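Local coordinates for malonyl CoA:acyl carrier protein malonyltransferase (Streptomyces coelicolor, PDB 1NM2) that probably transfers the malonyl group from malonyl-CoA to holo-acyl carrier protein, supplying malonyl-ACP for fatty acid biosynthesis, at residues G100-A105 / T114-L119; L220-P225 / E243-L248; V256-C261 / G280-L285. One frame throughout, in Å; residues are numbered along the deposited sequence.

Contact 1. Residues G100-A105 / T114-L119; sequences GEITAA and TAALSL
Ile-102 of the helix 100-107 points its side chain at Ala-116 and Leu-119 of the helix 113-132, and the whole contact can be read by following that one branched residue outward. Its CB is directed at the partner helix but is still 5.0 Å from O of Ala-116, so the branches do the touching. The methyl CG2 lies opposite the backbone N across the CA–CB bond and reaches farthest across: it meets CB of Ala-116 at 3.7 Å and, at the same separation of 3.7 Å, the carbonyl O of Ala-116. One methyl thus rests against both the side chain and the main chain of a single residue. The other branch starts at CG1, which is set beside the backbone N (chi1 -71°) and passes CD2 of Leu-119 more loosely, at 4.4 Å. From there CD1 turns off, leaving Leu-119 behind and running onto Leu-248 of the helix 241-251, so the tip of the isoleucine serves a third helix. The small alanine is consistent with the close approach: CA of Ile-102 and CA of Ala-116 are 6.3 Å apart. Leu-119 completes the surface and also touches Leu-245 and Leu-220. All three touching residues are buried, a beta-branched side chain fitting closely against an alanine between two helices. Gly-100, at the start of the first helix, closes a Gly-X-Ser-X-Gly sequence consistent with a nucleophile elbow, and a helix that follows strand 93-96 through such a turn is characteristic of the alpha/beta hydrolase-like core.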
loop_
_atom_site.group_PDB
_atom_site.type_symbol
_atom_site.label_atom_id
_atom_site.label_comp_id
_atom_site.label_asym_id
_atom_site.label_seq_id
_atom_site.Cartn_x
_atom_site.Cartn_y
_atom_site.Cartn_z
ATOM N N GLY A 100 -0.433 0.062 2.356
ATOM C CA GLY A 100 -0.471 -1.349 2.705
ATOM C C GLY A 100 0.522 -1.703 3.798
ATOM O O GLY A 100 0.419 -2.765 4.416
ATOM N N GLU A 101 1.491 -0.822 4.037
ATOM C CA GLU A 101 2.493 -1.060 5.079
ATOM C C GLU A 101 1.867 -0.966 6.462
ATOM O O GLU A 101 2.313 -1.628 7.402
ATOM C CB GLU A 101 3.632 -0.041 5.002
ATOM C CG GLU A 101 4.504 -0.144 3.770
ATOM C CD GLU A 101 5.945 0.226 4.075
ATOM O OE1 GLU A 101 6.787 -0.697 4.135
ATOM O OE2 GLU A 101 6.231 1.430 4.269
ATOM N N ILE A 102 0.858 -0.112 6.597
ATOM C CA ILE A 102 0.190 0.029 7.879
ATOM C C ILE A 102 -0.626 -1.240 8.084
ATOM O O ILE A 102 -0.675 -1.781 9.182
ATOM C CB ILE A 102 -0.740 1.274 7.918
ATOM C CG1 ILE A 102 0.095 2.560 7.946
ATOM C CG2 ILE A 102 -1.623 1.229 9.162
ATOM C CD1 ILE A 102 0.892 2.826 6.687
ATOM N N THR A 103 -1.249 -1.721 7.012
ATOM C CA THR A 103 -2.050 -2.937 7.072
ATOM C C THR A 103 -1.170 -4.107 7.514
ATOM O O THR A 103 -1.572 -4.926 8.345
ATOM C CB THR A 103 -2.661 -3.256 5.693
ATOM O OG1 THR A 103 -3.359 -2.101 5.207
ATOM C CG2 THR A 103 -3.645 -4.432 5.788
ATOM N N ALA A 104 0.037 -4.167 6.957
ATOM C CA ALA A 104 0.994 -5.222 7.272
ATOM C C ALA A 104 1.488 -5.132 8.715
ATOM O O ALA A 104 1.867 -6.141 9.303
ATOM C CB ALA A 104 2.181 -5.153 6.312
ATOM N N ALA A 105 1.500 -3.924 9.273
ATOM C CA ALA A 105 1.937 -3.731 10.652
ATOM C C ALA A 105 0.952 -4.425 11.593
ATOM O O ALA A 105 1.330 -4.905 12.668
ATOM C CB ALA A 105 2.017 -2.242 10.979
ATOM N N THR A 114 -7.429 -0.717 15.523
ATOM C CA THR A 114 -7.931 0.639 15.753
ATOM C C THR A 114 -6.811 1.676 15.739
ATOM O O THR A 114 -6.986 2.775 15.217
ATOM C CB THR A 114 -8.709 0.761 17.092
ATOM O OG1 THR A 114 -7.794 0.725 18.196
ATOM C CG2 THR A 114 -9.705 -0.379 17.224
ATOM N N ALA A 115 -5.665 1.331 16.317
ATOM C CA ALA A 115 -4.531 2.246 16.340
ATOM C C ALA A 115 -4.024 2.473 14.916
ATOM O O ALA A 115 -3.611 3.579 14.556
ATOM C CB ALA A 115 -3.410 1.667 17.206
ATOM N N ALA A 116 -4.057 1.416 14.108
ATOM C CA ALA A 116 -3.599 1.492 12.725
ATOM C C ALA A 116 -4.551 2.333 11.880
ATOM O O ALA A 116 -4.118 3.151 11.075
ATOM C CB ALA A 116 -3.479 0.084 12.138
ATOM N N LEU A 117 -5.852 2.124 12.064
ATOM C CA LEU A 117 -6.853 2.870 11.313
ATOM C C LEU A 117 -6.810 4.344 11.707
ATOM O O LEU A 117 -7.039 5.220 10.879
ATOM C CB LEU A 117 -8.245 2.285 11.569
ATOM C CG LEU A 117 -8.454 0.855 11.050
ATOM C CD1 LEU A 117 -9.788 0.333 11.530
ATOM C CD2 LEU A 117 -8.393 0.831 9.526
ATOM N N SER A 118 -6.505 4.608 12.973
ATOM C CA SER A 118 -6.407 5.978 13.462
ATOM C C SER A 118 -5.186 6.648 12.838
ATOM O O SER A 118 -5.225 7.820 12.458
ATOM C CB SER A 118 -6.281 5.990 14.985
ATOM O OG SER A 118 -6.071 7.311 15.468
ATOM N N LEU A 119 -4.101 5.891 12.727
ATOM C CA LEU A 119 -2.869 6.403 12.141
ATOM C C LEU A 119 -3.037 6.679 10.648
ATOM O O LEU A 119 -2.596 7.715 10.143
ATOM C CB LEU A 119 -1.734 5.394 12.331
ATOM C CG LEU A 119 -0.372 5.822 11.774
ATOM C CD1 LEU A 119 0.197 6.954 12.629
ATOM C CD2 LEU A 119 0.580 4.629 11.769
#

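Contact 2. Residues L220-P225 / E243-L248; sequences LTPADP and EVLDRL
A loop laid over a helix of the alpha/beta hydrolase-like core is held here by Leu-220 and Pro-222, which close on Leu-245 of the helix 241-251. The segment 220-225 belongs to the connection between the helix 207-217 and the short strand 228-229, at one edge of the parallel sheet; it has no regular structure of its own. Leu-245 carries the contact from the helical side. Its CG stands anti to the backbone N (chi1 -179°), which carries it toward the loop, and the two methyls then find different partners. CD2 settles against the proline ring, 3.8 Å from CG of Pro-222 and 3.9 Å from CD of Pro-222, the two side chains crossing at about a right angle. CD1 is the more loosely engaged methyl, lying 4.3 Å from CD1 of Leu-220. One residue earlier, Val-244 faces the far end of the loop, where its CG2 lies 4.5 Å from CD of Pro-225, a marginal approach. The same loop is also tied by polar links: Asp-224 OD2 accepts a hydrogen bond from the backbone N of Gly-241, just where the helix begins, and the backbone of Ala-223 pairs with that of Val-110. Leu-220 and Leu-245 both touch Leu-119 as well, so the seam continues into the helix 113-132. Between the two segments themselves everything that touches is hydrocarbon. Such a contact is fixed by shape and by burial, about 183 Å² of surface counted over both sides, and the rigid proline ring offers a firm, preformed surface to one leucine methyl, CD2.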
loop_
_atom_site.group_PDB
_atom_site.type_symbol
_atom_site.label_atom_id
_atom_site.label_comp_id
_atom_site.label_asym_id
_atom_site.label_seq_id
_atom_site.Cartn_x
_atom_site.Cartn_y
_atom_site.Cartn_z
ATOM N N LEU A 220 0.731 6.332 19.954
ATOM C CA LEU A 220 0.892 4.896 19.786
ATOM C C LEU A 220 2.086 4.326 20.534
ATOM O O LEU A 220 3.060 5.025 20.819
ATOM C CB LEU A 220 1.039 4.555 18.300
ATOM C CG LEU A 220 -0.062 5.051 17.361
ATOM C CD1 LEU A 220 0.280 4.672 15.930
ATOM C CD2 LEU A 220 -1.398 4.450 17.776
ATOM N N THR A 221 1.985 3.043 20.850
ATOM C CA THR A 221 3.044 2.308 21.521
ATOM C C THR A 221 3.144 1.025 20.707
ATOM O O THR A 221 2.438 0.052 20.973
ATOM C CB THR A 221 2.673 1.965 22.973
ATOM O OG1 THR A 221 2.412 3.173 23.698
ATOM C CG2 THR A 221 3.815 1.222 23.648
ATOM N N PRO A 222 4.011 1.020 19.681
ATOM C CA PRO A 222 4.218 -0.130 18.800
ATOM C C PRO A 222 4.943 -1.299 19.449
ATOM O O PRO A 222 5.878 -1.110 20.225
ATOM C CB PRO A 222 5.020 0.467 17.654
ATOM C CG PRO A 222 5.878 1.458 18.355
ATOM C CD PRO A 222 4.889 2.135 19.286
ATOM N N ALA A 223 4.502 -2.509 19.128
ATOM C CA ALA A 223 5.138 -3.705 19.653
ATOM C C ALA A 223 6.087 -4.243 18.583
ATOM O O ALA A 223 5.950 -3.916 17.402
ATOM C CB ALA A 223 4.090 -4.756 19.990
ATOM N N ASP A 224 7.055 -5.049 18.997
ATOM C CA ASP A 224 7.987 -5.641 18.052
ATOM C C ASP A 224 7.209 -6.598 17.159
ATOM O O ASP A 224 6.294 -7.278 17.613
ATOM C CB ASP A 224 9.095 -6.394 18.795
ATOM C CG ASP A 224 10.124 -5.458 19.400
ATOM O OD1 ASP A 224 10.982 -5.929 20.173
ATOM O OD2 ASP A 224 10.076 -4.248 19.093
ATOM N N PRO A 225 7.551 -6.651 15.866
ATOM C CA PRO A 225 6.841 -7.551 14.952
ATOM C C PRO A 225 6.994 -9.020 15.346
ATOM O O PRO A 225 8.089 -9.467 15.683
ATOM C CB PRO A 225 7.477 -7.238 13.597
ATOM C CG PRO A 225 8.867 -6.803 13.963
ATOM C CD PRO A 225 8.632 -5.929 15.172
ATOM N N GLU A 243 11.161 1.114 15.132
ATOM C CA GLU A 243 11.772 1.359 13.825
ATOM C C GLU A 243 10.728 1.153 12.727
ATOM O O GLU A 243 10.764 1.822 11.686
ATOM C CB GLU A 243 12.990 0.448 13.602
ATOM C CG GLU A 243 14.216 0.881 14.411
ATOM C CD GLU A 243 15.464 0.063 14.113
ATOM O OE1 GLU A 243 16.545 0.421 14.630
ATOM O OE2 GLU A 243 15.372 -0.935 13.368
ATOM N N VAL A 244 9.791 0.235 12.961
ATOM C CA VAL A 244 8.724 -0.012 11.999
ATOM C C VAL A 244 7.869 1.254 11.906
ATOM O O VAL A 244 7.585 1.755 10.815
ATOM C CB VAL A 244 7.814 -1.192 12.437
ATOM C CG1 VAL A 244 6.512 -1.176 11.634
ATOM C CG2 VAL A 244 8.541 -2.521 12.221
ATOM N N LEU A 245 7.467 1.771 13.062
ATOM C CA LEU A 245 6.652 2.976 13.118
ATOM C C LEU A 245 7.363 4.204 12.545
ATOM O O LEU A 245 6.755 4.997 11.815
ATOM C CB LEU A 245 6.220 3.248 14.563
ATOM C CG LEU A 245 5.326 4.472 14.799
ATOM C CD1 LEU A 245 4.094 4.403 13.914
ATOM C CD2 LEU A 245 4.929 4.535 16.258
ATOM N N ASP A 246 8.640 4.375 12.874
ATOM C CA ASP A 246 9.379 5.525 12.365
ATOM C C ASP A 246 9.447 5.457 10.843
ATOM O O ASP A 246 9.315 6.478 10.167
ATOM C CB ASP A 246 10.795 5.593 12.958
ATOM C CG ASP A 246 10.799 5.944 14.445
ATOM O OD1 ASP A 246 9.874 6.638 14.910
ATOM O OD2 ASP A 246 11.742 5.539 15.152
ATOM N N ARG A 247 9.647 4.253 10.309
ATOM C CA ARG A 247 9.713 4.065 8.865
ATOM C C ARG A 247 8.376 4.406 8.200
ATOM O O ARG A 247 8.352 5.037 7.140
ATOM C CB ARG A 247 10.119 2.627 8.534
ATOM C CG ARG A 247 11.605 2.365 8.687
ATOM C CD ARG A 247 11.946 0.896 8.513
ATOM N NE ARG A 247 13.391 0.694 8.448
ATOM C CZ ARG A 247 14.045 0.308 7.354
ATOM N NH1 ARG A 247 13.381 0.077 6.224
ATOM N NH2 ARG A 247 15.362 0.161 7.390
ATOM N N LEU A 248 7.270 3.993 8.821
ATOM C CA LEU A 248 5.935 4.280 8.291
ATOM C C LEU A 248 5.722 5.791 8.189
ATOM O O LEU A 248 5.237 6.296 7.178
ATOM C CB LEU A 248 4.846 3.703 9.210
ATOM C CG LEU A 248 4.611 2.193 9.297
ATOM C CD1 LEU A 248 3.632 1.900 10.431
ATOM C CD2 LEU A 248 4.058 1.677 7.971
#

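Contact 3. Residues V256-C261 / G280-L285; sequences VRWDLC and GTLTGL
Leu-282 presses its two methyls onto the indole of Trp-258, and this is the close-packed half of the contact. CD2 of Leu-282 sits over one face in a CH-pi contact, 4.3 Å from the centroid of the five-membered ring and 26° off its normal, while CD1 of Leu-282 meets CZ2 of Trp-258 at 4.0 Å. The opposite face is covered toward its rim by CB of Cys-261, so the ring is sandwiched. The indole reaches across because CG is anti to the backbone N (chi1 -172°). Two helix starts are joined in this way, 258-267 and 281-289, within the hydrolase-like core beside the active site: the Trp-258 ring also meets His-97, and a bound acetate, mimicking a malonyl group, lies about 4 Å from the Leu-282 side chain. An alanine in place of the tryptophan would probably leave the Leu-282 methyls without their flat support and the bridging water without its indole donor. That water, in the ring plane, links NE1 of Trp-258 (2.8 Å) to O of Leu-282. Looser and more exposed is Leu-285, which approaches the ring obliquely through CD1 alone, 3.9 Å from CD1 of Trp-258.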
loop_
_atom_site.group_PDB
_atom_site.type_symbol
_atom_site.label_atom_id
_atom_site.label_comp_id
_atom_site.label_asym_id
_atom_site.label_seq_id
_atom_site.Cartn_x
_atom_site.Cartn_y
_atom_site.Cartn_z
ATOM N N VAL A 256 8.914 4.454 -2.749
ATOM C CA VAL A 256 8.450 3.113 -2.401
ATOM C C VAL A 256 9.287 2.109 -3.197
ATOM O O VAL A 256 9.138 1.992 -4.414
ATOM C CB VAL A 256 6.957 2.905 -2.770
ATOM C CG1 VAL A 256 6.570 1.447 -2.571
ATOM C CG2 VAL A 256 6.063 3.806 -1.907
ATOM N N ARG A 257 10.173 1.392 -2.515
ATOM C CA ARG A 257 11.006 0.412 -3.194
ATOM C C ARG A 257 10.384 -0.972 -3.117
ATOM O O ARG A 257 10.908 -1.864 -2.446
ATOM C CB ARG A 257 12.416 0.389 -2.592
ATOM C CG ARG A 257 13.200 1.676 -2.847
ATOM C CD ARG A 257 13.254 1.990 -4.340
ATOM N NE ARG A 257 13.957 0.953 -5.090
ATOM C CZ ARG A 257 15.276 0.777 -5.068
ATOM N NH1 ARG A 257 15.832 -0.198 -5.781
ATOM N NH2 ARG A 257 16.043 1.584 -4.347
ATOM N N TRP A 258 9.262 -1.143 -3.806
ATOM C CA TRP A 258 8.575 -2.429 -3.814
ATOM C C TRP A 258 9.445 -3.456 -4.531
ATOM O O TRP A 258 9.349 -4.658 -4.270
ATOM C CB TRP A 258 7.214 -2.321 -4.505
ATOM C CG TRP A 258 6.405 -3.575 -4.346
ATOM C CD1 TRP A 258 6.051 -4.461 -5.326
ATOM C CD2 TRP A 258 5.909 -4.114 -3.119
ATOM N NE1 TRP A 258 5.367 -5.526 -4.781
ATOM C CE2 TRP A 258 5.263 -5.336 -3.428
ATOM C CE3 TRP A 258 5.950 -3.686 -1.785
ATOM C CZ2 TRP A 258 4.661 -6.134 -2.448
ATOM C CZ3 TRP A 258 5.353 -4.480 -0.809
ATOM C CH2 TRP A 258 4.714 -5.692 -1.149
ATOM N N ASP A 259 10.302 -2.975 -5.431
ATOM C CA ASP A 259 11.206 -3.856 -6.157
ATOM C C ASP A 259 12.100 -4.609 -5.165
ATOM O O ASP A 259 12.283 -5.827 -5.263
ATOM C CB ASP A 259 12.084 -3.049 -7.129
ATOM C CG ASP A 259 12.969 -2.033 -6.424
ATOM O OD1 ASP A 259 14.155 -1.921 -6.805
ATOM O OD2 ASP A 259 12.486 -1.338 -5.500
ATOM N N LEU A 260 12.648 -3.875 -4.203
ATOM C CA LEU A 260 13.523 -4.464 -3.196
ATOM C C LEU A 260 12.759 -5.373 -2.241
ATOM O O LEU A 260 13.315 -6.326 -1.703
ATOM C CB LEU A 260 14.240 -3.362 -2.414
ATOM C CG LEU A 260 15.182 -2.526 -3.289
ATOM C CD1 LEU A 260 15.844 -1.435 -2.462
ATOM C CD2 LEU A 260 16.222 -3.445 -3.915
ATOM N N CYS A 261 11.488 -5.070 -2.017
ATOM C CA CYS A 261 10.687 -5.902 -1.138
ATOM C C CYS A 261 10.549 -7.287 -1.778
ATOM O O CYS A 261 10.666 -8.307 -1.097
ATOM C CB CYS A 261 9.312 -5.267 -0.909
ATOM S SG CYS A 261 9.366 -3.779 0.127
ATOM N N GLY A 280 -5.074 -7.925 -6.575
ATOM C CA GLY A 280 -4.950 -7.850 -8.017
ATOM C C GLY A 280 -3.685 -7.136 -8.470
ATOM O O GLY A 280 -2.925 -7.666 -9.278
ATOM N N THR A 281 -3.450 -5.940 -7.938
ATOM C CA THR A 281 -2.282 -5.150 -8.312
ATOM C C THR A 281 -0.944 -5.771 -7.907
ATOM O O THR A 281 -0.071 -5.963 -8.754
ATOM C CB THR A 281 -2.368 -3.724 -7.719
ATOM O OG1 THR A 281 -2.479 -3.806 -6.293
ATOM C CG2 THR A 281 -3.586 -2.989 -8.273
ATOM N N LEU A 282 -0.770 -6.086 -6.628
ATOM C CA LEU A 282 0.495 -6.677 -6.187
ATOM C C LEU A 282 0.656 -8.090 -6.743
ATOM O O LEU A 282 1.768 -8.528 -7.034
ATOM C CB LEU A 282 0.584 -6.681 -4.650
ATOM C CG LEU A 282 0.510 -5.292 -3.986
ATOM C CD1 LEU A 282 0.776 -5.417 -2.487
ATOM C CD2 LEU A 282 1.537 -4.351 -4.618
ATOM N N THR A 283 -0.456 -8.797 -6.906
ATOM C CA THR A 283 -0.422 -10.152 -7.453
ATOM C C THR A 283 0.054 -10.098 -8.906
ATOM O O THR A 283 0.815 -10.955 -9.350
ATOM C CB THR A 283 -1.815 -10.813 -7.401
ATOM O OG1 THR A 283 -2.165 -11.074 -6.036
ATOM C CG2 THR A 283 -1.814 -12.119 -8.169
ATOM N N GLY A 284 -0.398 -9.086 -9.638
ATOM C CA GLY A 284 0.018 -8.939 -11.022
ATOM C C GLY A 284 1.519 -8.711 -11.109
ATOM O O GLY A 284 2.193 -9.249 -11.993
ATOM N N LEU A 285 2.047 -7.916 -10.183
ATOM C CA LEU A 285 3.478 -7.628 -10.149
ATOM C C LEU A 285 4.268 -8.889 -9.811
ATOM O O LEU A 285 5.320 -9.157 -10.398
ATOM C CB LEU A 285 3.781 -6.540 -9.111
ATOM C CG LEU A 285 3.504 -5.088 -9.521
ATOM C CD1 LEU A 285 3.599 -4.168 -8.309
ATOM C CD2 LEU A 285 4.508 -4.670 -10.581
HETATM O O HOH W 1 4.230 -7.973 -5.660
#

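Along the chain the contacts follow one another in series, contact 1 closing before contact 2 opens and contact 2 before contact 3. The first two are neighbours, about 10 Å apart centre to centre, and they touch: Ala-115 packs on Leu-220 and CB of Glu-101 on Leu-248, so helices 100-107, 113-132 and 241-251 and the loop 220-225 form one continuous, mostly apolar packing region. Contact 3 stands apart, its centre about 19 Å from that of contact 1, across the middle of the chain, and about 22 Å from that of contact 2. Yet helix 241-251 leads directly to strand 256-257. The probable nucleophile elbow ends in the helix of contact 1, and Trp-258 of contact 3 touches its residues.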